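Local coordinates for protein glycoside hydrolase family 43 (Halothermothrix orenii, PDB 4QQS) that hydrolyses glycosidic bonds as a five-bladed beta-propeller enzyme of family 43 with alpha-L-arabinofuranosidase activity, at residues G16-E24 with A73-F83. Numbering follows the deposited sequence.
Sequences GDPYVLKHE and APEVIFYNNKF. With NA (sodium ion), chain D.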
loop_
_atom_site.group_PDB
_atom_site.type_symbol
_atom_site.label_atom_id
_atom_site.label_comp_id
_atom_site.label_asym_id
_atom_site.label_seq_id
_atom_site.Cartn_x
_atom_site.Cartn_y
_atom_site.Cartn_z
ATOM N N GLY A 16 -0.378 -10.319 -0.658
ATOM C CA GLY A 16 -0.042 -9.175 -1.479
ATOM C C GLY A 16 -0.109 -7.931 -0.614
ATOM O O GLY A 16 -0.683 -7.951 0.470
ATOM N N ASP A 17 0.472 -6.843 -1.081
ATOM C CA ASP A 17 0.166 -5.511 -0.591
ATOM C C ASP A 17 0.637 -5.327 0.859
ATOM O O ASP A 17 -0.145 -5.036 1.760
ATOM C CB ASP A 17 -1.330 -5.223 -0.751
ATOM C CG ASP A 17 -1.865 -5.643 -2.117
ATOM O OD1 ASP A 17 -2.976 -6.228 -2.160
ATOM O OD2 ASP A 17 -1.183 -5.395 -3.129
ATOM N N PRO A 18 1.938 -5.501 1.098
ATOM C CA PRO A 18 2.427 -5.478 2.481
ATOM C C PRO A 18 2.531 -4.078 3.070
ATOM O O PRO A 18 3.267 -3.248 2.550
ATOM C CB PRO A 18 3.814 -6.102 2.353
ATOM C CG PRO A 18 4.261 -5.730 0.985
ATOM C CD PRO A 18 3.014 -5.849 0.153
ATOM N N TYR A 19 1.839 -3.854 4.174
ATOM C CA TYR A 19 1.861 -2.566 4.847
ATOM C C TYR A 19 2.498 -2.751 6.212
ATOM O O TYR A 19 1.996 -3.532 7.004
ATOM C CB TYR A 19 0.438 -2.020 4.999
ATOM C CG TYR A 19 0.447 -0.674 5.674
ATOM C CD1 TYR A 19 0.522 -0.588 7.050
ATOM C CD2 TYR A 19 0.430 0.496 4.951
ATOM C CE1 TYR A 19 0.563 0.611 7.697
ATOM C CE2 TYR A 19 0.451 1.733 5.604
ATOM C CZ TYR A 19 0.522 1.765 6.982
ATOM O OH TYR A 19 0.551 2.947 7.682
ATOM N N VAL A 20 3.569 -2.012 6.505
ATOM C CA VAL A 20 4.227 -2.091 7.799
ATOM C C VAL A 20 4.061 -0.805 8.566
ATOM O O VAL A 20 4.347 0.274 8.048
ATOM C CB VAL A 20 5.716 -2.440 7.676
ATOM C CG1 VAL A 20 6.416 -2.345 9.029
ATOM C CG2 VAL A 20 5.867 -3.823 7.076
ATOM N N LEU A 21 3.634 -0.947 9.817
ATOM C CA LEU A 21 3.635 0.138 10.785
ATOM C C LEU A 21 4.621 -0.173 11.898
ATOM O O LEU A 21 4.622 -1.251 12.471
ATOM C CB LEU A 21 2.250 0.333 11.390
ATOM C CG LEU A 21 2.157 1.515 12.363
ATOM C CD1 LEU A 21 2.483 2.858 11.680
ATOM C CD2 LEU A 21 0.789 1.557 12.997
ATOM N N LYS A 22 5.483 0.790 12.187
ATOM C CA LYS A 22 6.349 0.733 13.365
ATOM C C LYS A 22 5.662 1.424 14.530
ATOM O O LYS A 22 5.202 2.551 14.387
ATOM C CB LYS A 22 7.688 1.409 13.076
ATOM C CG LYS A 22 8.701 1.202 14.192
ATOM C CD LYS A 22 10.011 1.891 13.926
ATOM C CE LYS A 22 10.984 1.612 15.043
ATOM N NZ LYS A 22 12.284 2.316 14.852
ATOM N N HIS A 23 5.578 0.733 15.668
ATOM C CA HIS A 23 4.992 1.307 16.873
ATOM C C HIS A 23 5.713 0.756 18.097
ATOM O O HIS A 23 5.801 -0.454 18.269
ATOM C CB HIS A 23 3.497 0.986 16.985
ATOM C CG HIS A 23 2.805 1.803 18.029
ATOM N ND1 HIS A 23 2.409 1.300 19.251
ATOM C CD2 HIS A 23 2.467 3.115 18.035
ATOM C CE1 HIS A 23 1.837 2.263 19.953
ATOM N NE2 HIS A 23 1.864 3.374 19.239
ATOM N N GLU A 24 6.217 1.649 18.951
ATOM C CA GLU A 24 6.861 1.273 20.214
ATOM C C GLU A 24 7.879 0.146 20.021
ATOM O O GLU A 24 7.861 -0.869 20.701
ATOM C CB GLU A 24 5.805 0.954 21.287
ATOM C CG GLU A 24 4.971 2.198 21.618
ATOM C CD GLU A 24 4.019 2.042 22.787
ATOM O OE1 GLU A 24 3.671 0.894 23.141
ATOM O OE2 GLU A 24 3.603 3.087 23.340
ATOM N N ALA A 73 -5.741 -5.183 0.804
ATOM C CA ALA A 73 -4.848 -4.032 1.001
ATOM C C ALA A 73 -5.153 -3.198 2.244
ATOM O O ALA A 73 -5.517 -2.021 2.152
ATOM C CB ALA A 73 -4.789 -3.176 -0.264
ATOM N N PRO A 74 -4.947 -3.803 3.418
ATOM C CA PRO A 74 -5.158 -3.107 4.681
ATOM C C PRO A 74 -4.013 -2.152 4.982
ATOM O O PRO A 74 -2.858 -2.462 4.678
ATOM C CB PRO A 74 -5.161 -4.250 5.693
ATOM C CG PRO A 74 -4.190 -5.224 5.123
ATOM C CD PRO A 74 -4.421 -5.161 3.618
ATOM N N GLU A 75 -4.320 -1.025 5.604
ATOM C CA GLU A 75 -3.284 -0.117 6.086
ATOM C C GLU A 75 -3.690 0.368 7.456
ATOM O O GLU A 75 -4.871 0.591 7.708
ATOM C CB GLU A 75 -3.109 1.070 5.168
ATOM C CG GLU A 75 -2.662 0.727 3.783
ATOM C CD GLU A 75 -1.982 1.929 3.099
ATOM O OE1 GLU A 75 -1.797 2.982 3.736
ATOM O OE2 GLU A 75 -1.634 1.837 1.915
ATOM N N VAL A 76 -2.704 0.529 8.333
ATOM C CA VAL A 76 -2.943 0.881 9.721
ATOM C C VAL A 76 -2.092 2.074 10.150
ATOM O O VAL A 76 -0.875 2.057 9.984
ATOM C CB VAL A 76 -2.645 -0.326 10.631
ATOM C CG1 VAL A 76 -2.867 0.023 12.088
ATOM C CG2 VAL A 76 -3.514 -1.516 10.236
ATOM N N ILE A 77 -2.748 3.096 10.700
ATOM C CA ILE A 77 -2.061 4.251 11.273
ATOM C C ILE A 77 -2.329 4.341 12.769
ATOM O O ILE A 77 -3.316 3.813 13.261
ATOM C CB ILE A 77 -2.476 5.589 10.597
ATOM C CG1 ILE A 77 -3.956 5.909 10.819
ATOM C CG2 ILE A 77 -2.146 5.535 9.113
ATOM C CD1 ILE A 77 -4.375 7.284 10.327
ATOM N N PHE A 78 -1.418 4.997 13.478
ATOM C CA PHE A 78 -1.616 5.342 14.879
ATOM C C PHE A 78 -1.965 6.826 14.933
ATOM O O PHE A 78 -1.138 7.670 14.587
ATOM C CB PHE A 78 -0.358 5.040 15.677
ATOM C CG PHE A 78 -0.505 5.285 17.144
ATOM C CD1 PHE A 78 -1.278 4.448 17.920
ATOM C CD2 PHE A 78 0.136 6.354 17.751
ATOM C CE1 PHE A 78 -1.408 4.673 19.270
ATOM C CE2 PHE A 78 0.003 6.576 19.102
ATOM C CZ PHE A 78 -0.771 5.733 19.854
ATOM N N TYR A 79 -3.204 7.128 15.328
ATOM C CA TYR A 79 -3.782 8.476 15.205
ATOM C C TYR A 79 -4.729 8.655 16.354
ATOM O O TYR A 79 -5.510 7.759 16.628
ATOM C CB TYR A 79 -4.547 8.594 13.875
ATOM C CG TYR A 79 -5.255 9.914 13.587
ATOM C CD1 TYR A 79 -4.540 11.030 13.166
ATOM C CD2 TYR A 79 -6.637 10.025 13.684
ATOM C CE1 TYR A 79 -5.179 12.217 12.866
ATOM C CE2 TYR A 79 -7.280 11.223 13.395
ATOM C CZ TYR A 79 -6.544 12.314 12.984
ATOM O OH TYR A 79 -7.161 13.508 12.670
ATOM N N ASN A 80 -4.648 9.798 17.032
ATOM C CA ASN A 80 -5.470 10.067 18.205
ATOM C C ASN A 80 -5.393 8.914 19.207
ATOM O O ASN A 80 -6.400 8.462 19.756
ATOM C CB ASN A 80 -6.907 10.354 17.786
ATOM C CG ASN A 80 -7.071 11.724 17.125
ATOM O OD1 ASN A 80 -6.188 12.584 17.188
ATOM N ND2 ASN A 80 -8.219 11.931 16.497
ATOM N N ASN A 81 -4.170 8.458 19.434
ATOM C CA ASN A 81 -3.865 7.482 20.469
ATOM C C ASN A 81 -4.573 6.145 20.278
ATOM O O ASN A 81 -4.794 5.427 21.246
ATOM C CB ASN A 81 -4.157 8.052 21.861
ATOM C CG ASN A 81 -3.286 7.434 22.926
ATOM O OD1 ASN A 81 -2.142 7.053 22.661
ATOM N ND2 ASN A 81 -3.816 7.332 24.140
ATOM N N LYS A 82 -4.918 5.806 19.037
ATOM C CA LYS A 82 -5.373 4.449 18.740
ATOM C C LYS A 82 -5.005 4.078 17.319
ATOM O O LYS A 82 -4.417 4.876 16.602
ATOM C CB LYS A 82 -6.865 4.250 19.009
ATOM C CG LYS A 82 -7.826 4.908 18.063
ATOM C CD LYS A 82 -9.242 4.561 18.524
ATOM C CE LYS A 82 -10.312 4.999 17.557
ATOM N NZ LYS A 82 -11.664 4.549 17.993
ATOM N N PHE A 83 -5.327 2.842 16.943
ATOM C CA PHE A 83 -4.998 2.334 15.620
ATOM C C PHE A 83 -6.219 2.351 14.732
ATOM O O PHE A 83 -7.283 1.897 15.129
ATOM C CB PHE A 83 -4.409 0.927 15.715
ATOM C CG PHE A 83 -3.177 0.871 16.559
ATOM C CD1 PHE A 83 -3.264 0.720 17.933
ATOM C CD2 PHE A 83 -1.929 1.044 15.993
ATOM C CE1 PHE A 83 -2.128 0.717 18.714
ATOM C CE2 PHE A 83 -0.789 1.033 16.776
ATOM C CZ PHE A 83 -0.896 0.869 18.131
HETATM NA NA NA D . -1.422 0.547 0.288
HETATM O O HOH W 1 -1.978 -3.008 2.113
HETATM O O HOH W 2 -3.596 0.060 0.578
HETATM O O HOH W 3 0.746 0.957 -1.089
HETATM O O HOH W 4 -0.474 -0.820 1.664
HETATM O O HOH W 5 -2.511 2.139 -1.094
#
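Y19 lays one face of its phenol ring against E75 CB and V76 N, with its own CB near P74 O, bridging the innermost strands of two neighbouring propeller blades, 16-23 and 73-79, which run almost parallel with their axes 6.8 Å apart. With CG anti to the backbone N (chi1 -179°), the ring reaches over to the other strand, and its OH donates a 2.9 Å hydrogen bond to V76 O from above the carbonyl plane. E75 CB sits 3.8 Å from the ring centroid in a CH-pi contact. The two side chains cross at about a right angle, yet the carboxylate plane is only 28° from the ring plane, OE1 lying 3.2 Å from Y19 CE2. OE2 binds the sodium ion at 2.1 Å, where H256 and four waters are further ligands, while H128 hydrogen-bonds OE1. Replacing this tyrosine by an alanine is likely to leave V76 O without this donor and, with the ring face under E75 CB gone, the carboxylate stem freer to turn. Farther out, branched L21 suits an apolar position, its CD2 against V76 O (3.5 Å), V76 CG1 and the edge of F83. A flat ring suits H23, which puts its edge, NE2 foremost, over the centre of F78 and receives the edge of F83 on a face, planes at 78°. Toward the propeller axis a water donates to both D17 O and P74 O, and T32 hydrogen-bonds D17 OD1. The chemistry thus grades from an aromatic cluster outside to a hydrated metal site inside, bringing D17, the predicted proton acceptor, and the sodium ligand E75 to the inner ends of adjacent blades.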